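Local coordinates for probable adhesion protein (Pseudomonas aeruginosa PAO1, PDB 6R3Z) that probably captures divalent metal ions such as ferrous iron in the periplasm as the solute-binding protein of a metal transport system, here holding nickel, at residues A140-R143 and N144-Y148; E262-M265 and A266-L269. One frame throughout, in Å; residues are numbered along the deposited sequence.

Contact 1 (A140-R143 and N144-Y148); sequences AYTR and NARAY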
# COMPACT_ATOMS: atom_id res chain seq x y z
N ALA A 140 -22.32 -13.67 1.16
CA ALA A 140 -22.32 -12.23 0.87
C ALA A 140 -20.87 -11.69 0.78
O ALA A 140 -20.54 -10.97 -0.17
CB ALA A 140 -23.09 -11.47 1.94
N TYR A 141 -20.00 -12.08 1.74
CA TYR A 141 -18.59 -11.66 1.73
C TYR A 141 -17.88 -12.13 0.44
O TYR A 141 -17.15 -11.35 -0.17
CB TYR A 141 -17.82 -12.14 2.99
CG TYR A 141 -18.37 -11.63 4.32
CD1 TYR A 141 -19.16 -10.48 4.39
CD2 TYR A 141 -18.06 -12.29 5.51
CE1 TYR A 141 -19.61 -9.99 5.63
CE2 TYR A 141 -18.53 -11.83 6.74
CZ TYR A 141 -19.29 -10.67 6.80
OH TYR A 141 -19.79 -10.27 8.01
N THR A 142 -18.14 -13.37 0.03
CA THR A 142 -17.57 -13.94 -1.19
C THR A 142 -18.06 -13.18 -2.42
O THR A 142 -17.24 -12.79 -3.26
CB THR A 142 -17.85 -15.46 -1.25
OG1 THR A 142 -17.18 -16.07 -0.14
CG2 THR A 142 -17.37 -16.11 -2.55
N ARG A 143 -19.38 -12.94 -2.50
CA ARG A 143 -20.00 -12.21 -3.61
C ARG A 143 -19.40 -10.79 -3.73
O ARG A 143 -19.00 -10.37 -4.82
CB ARG A 143 -21.51 -12.15 -3.40
CG ARG A 143 -22.30 -11.60 -4.59
CD ARG A 143 -23.80 -11.80 -4.37
NE ARG A 143 -24.28 -11.15 -3.15
CZ ARG A 143 -24.85 -11.77 -2.13
NH1 ARG A 143 -25.05 -13.09 -2.16
NH2 ARG A 143 -25.25 -11.09 -1.06
N ASN A 144 -19.30 -10.08 -2.59
CA ASN A 144 -18.77 -8.72 -2.53
C ASN A 144 -17.29 -8.68 -2.91
O ASN A 144 -16.87 -7.79 -3.66
CB ASN A 144 -18.98 -8.12 -1.14
CG ASN A 144 -20.44 -7.84 -0.79
OD1 ASN A 144 -21.33 -7.79 -1.66
ND2 ASN A 144 -20.70 -7.67 0.49
N ALA A 145 -16.49 -9.68 -2.44
CA ALA A 145 -15.08 -9.74 -2.79
C ALA A 145 -14.93 -9.92 -4.32
O ALA A 145 -14.11 -9.22 -4.93
CB ALA A 145 -14.39 -10.87 -2.04
N ARG A 146 -15.77 -10.77 -4.93
CA ARG A 146 -15.70 -10.98 -6.38
C ARG A 146 -16.06 -9.70 -7.16
O ARG A 146 -15.36 -9.38 -8.13
CB ARG A 146 -16.52 -12.20 -6.84
CG ARG A 146 -16.06 -13.54 -6.23
CD ARG A 146 -14.58 -13.88 -6.47
NE ARG A 146 -14.20 -15.17 -5.87
CZ ARG A 146 -13.84 -15.34 -4.60
NH1 ARG A 146 -13.50 -16.55 -4.16
NH2 ARG A 146 -13.82 -14.31 -3.76
N ALA A 147 -17.10 -8.94 -6.72
CA ALA A 147 -17.49 -7.67 -7.36
C ALA A 147 -16.36 -6.63 -7.20
O ALA A 147 -16.03 -5.92 -8.16
CB ALA A 147 -18.77 -7.13 -6.75
N TYR A 148 -15.72 -6.60 -6.03
CA TYR A 148 -14.66 -5.64 -5.77
C TYR A 148 -13.44 -5.93 -6.65
O TYR A 148 -12.92 -4.99 -7.27
CB TYR A 148 -14.28 -5.62 -4.28
CG TYR A 148 -13.33 -4.50 -3.91
CD1 TYR A 148 -13.61 -3.17 -4.23
CD2 TYR A 148 -12.18 -4.75 -3.16
CE1 TYR A 148 -12.77 -2.13 -3.83
CE2 TYR A 148 -11.31 -3.73 -2.79
CZ TYR A 148 -11.62 -2.42 -3.10
OH TYR A 148 -10.76 -1.42 -2.73
O HOH W 1 -24.10 -8.55 -1.21
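Asn144 N donates to Ala140 O at 2.9 Å, and the asparagine side chain then settles over the same carbonyl oxygen, with CG only 3.2 Å from Ala140 O. The first torsion, chi1 -68°, sets CG beside the backbone N and turns the amide back along the preceding turn of the long helix 138-160. There ND2 bonds to Ile23 O, at the end of helix 14-24, while OD1 accepts from a water at 2.9 Å. That water receives a bond from Arg143 NH2 (2.8 Å) in the guanidinium plane. Arginine's long chain carries its charge out to this water, with Ala140 CA near the rim of one guanidinium face.

Thr142 and Arg146, spaced i to i+4, run side by side. Arg146 folds at chi2 (-56°), bringing Thr142 CG2 near the rim of one guanidinium face, 4.2 Å from CZ. Threonine suits the place with two branches: OG1 bonds to Ala138 O, and CG2, anti to the backbone N, lies beside Arg146. Asparagine offers both a donor and an acceptor: ND2 joins the helix to helix 14-24, while OD1, through water, links to Arg143 one residue back on the same helix.

Contact 2 (E262-M265 and A266-L269); sequences EEEM and ARNL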
# COMPACT_ATOMS: atom_id res chain seq x y z
N GLU A 262 -9.41 2.44 -4.43
CA GLU A 262 -9.59 2.46 -5.88
C GLU A 262 -9.34 3.86 -6.51
O GLU A 262 -8.71 3.94 -7.57
CB GLU A 262 -10.94 1.86 -6.30
CG GLU A 262 -12.18 2.61 -5.94
CD GLU A 262 -13.32 1.61 -5.99
OE1 GLU A 262 -13.85 1.33 -7.10
OE2 GLU A 262 -13.64 1.06 -4.92
N GLU A 263 -9.72 4.94 -5.82
CA GLU A 263 -9.51 6.31 -6.28
C GLU A 263 -8.01 6.62 -6.44
O GLU A 263 -7.57 7.05 -7.52
CB GLU A 263 -10.18 7.34 -5.33
CG GLU A 263 -11.69 7.35 -5.42
CD GLU A 263 -12.42 8.07 -4.29
OE1 GLU A 263 -11.90 9.10 -3.82
OE2 GLU A 263 -13.51 7.61 -3.90
N GLU A 264 -7.22 6.33 -5.39
CA GLU A 264 -5.78 6.62 -5.38
C GLU A 264 -4.97 5.65 -6.23
O GLU A 264 -3.98 6.07 -6.83
CB GLU A 264 -5.27 6.73 -3.95
CG GLU A 264 -6.06 7.81 -3.23
CD GLU A 264 -5.53 8.34 -1.92
OE1 GLU A 264 -4.45 7.88 -1.48
OE2 GLU A 264 -6.21 9.21 -1.33
N MET A 265 -5.40 4.36 -6.33
CA MET A 265 -4.69 3.44 -7.22
C MET A 265 -4.90 3.84 -8.68
O MET A 265 -3.96 3.74 -9.46
CB MET A 265 -5.12 1.98 -7.03
CG MET A 265 -4.41 1.31 -5.91
SD MET A 265 -2.56 1.25 -5.99
CE MET A 265 -2.30 0.11 -7.32
N ALA A 266 -6.12 4.31 -9.05
CA ALA A 266 -6.38 4.77 -10.42
C ALA A 266 -5.41 5.93 -10.75
O ALA A 266 -4.73 5.90 -11.77
CB ALA A 266 -7.83 5.21 -10.57
N ARG A 267 -5.25 6.89 -9.80
CA ARG A 267 -4.33 8.02 -9.98
C ARG A 267 -2.87 7.56 -10.05
O ARG A 267 -2.11 8.08 -10.88
CB ARG A 267 -4.57 9.10 -8.92
CG ARG A 267 -5.92 9.81 -9.19
CD ARG A 267 -5.93 11.24 -8.67
NE ARG A 267 -6.00 11.29 -7.22
CZ ARG A 267 -7.14 11.35 -6.53
NH1 ARG A 267 -8.31 11.34 -7.16
NH2 ARG A 267 -7.11 11.42 -5.21
N ASN A 268 -2.49 6.54 -9.24
CA ASN A 268 -1.14 5.97 -9.24
C ASN A 268 -0.83 5.37 -10.62
O ASN A 268 0.18 5.71 -11.24
CB ASN A 268 -1.01 4.90 -8.16
CG ASN A 268 -0.68 5.49 -6.81
OD1 ASN A 268 -0.38 6.69 -6.70
ND2 ASN A 268 -0.71 4.67 -5.78
N LEU A 269 -1.71 4.50 -11.11
CA LEU A 269 -1.54 3.88 -12.43
C LEU A 269 -1.50 4.92 -13.56
O LEU A 269 -0.70 4.77 -14.49
CB LEU A 269 -2.61 2.81 -12.66
CG LEU A 269 -2.51 1.54 -11.77
CD1 LEU A 269 -3.65 0.57 -12.06
CD2 LEU A 269 -1.19 0.81 -11.97
O HOH W 2 -8.27 10.52 -2.47
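The side chains of Met265 and Asn268 pass each other at a slant on the inner side of the helix, the sulfur SD lying 3.9 Å from Asn268 ND2. Two bends, at chi2 (-58°) and chi3, curl the thioether chain back on itself, a shape that unbranched, flexible methionine adopts readily. It touches Leu114, Ile116, Leu183 and Ile251. The Asn268 amide folds back over the previous turn, with CG 3.4 Å from Glu264 O, the oxygen to which Asn268 N also donates. Asparagine suits this buried place because its ND2 can donate to Ser249 O, outside the helix.

Helix 260-277 follows strand 244-248 of the C-terminal parallel sheet, the last strand of one lobe in the two-lobed solute-binding fold, and packs against the long helix 138-160. Leu269 sets an apolar branch against Leu155 and Ala159 of that helix, while its N donates to Met265 O (2.9 Å). Glu262 reaches the same helix by a salt bridge to Arg151.

On the exposed side the long chain of Arg267 carries its charge back along the helix. Glu263 O lies 4.2 Å above one guanidinium face, offset toward the rim, and Glu264 CG approaches obliquely. Glu264 OE2 and Arg267 NH2 stay 4.6 Å apart, beyond a salt bridge. A water joins them, donating to Glu264 OE2 at 2.7 Å and accepting a weak bond from Arg267 NH2. The carboxylate is held more directly by Lys260 at OE2 and Ser249 OG at OE1.

Overall arrangement
Contact 1 lies near the start of the long helix 138-160, and contact 2 lies on helix 260-277, which packs against that helix; their centres are about 21 Å apart. They meet where Tyr148 of contact 1 packs on Glu262 of contact 2, Tyr148 CE1 lying 3.5 Å from Glu262 OE2. In this family such a long helix links the two lobes. Contact 1 is away from the metal site. Contact 2 lies nearer to it: the Asn268 side chain is about 7 Å from that of His250, a metal ligand, and about 12 Å from the nickel ion, while the Met265 side chain is about 9 Å from that of His111, another ligand.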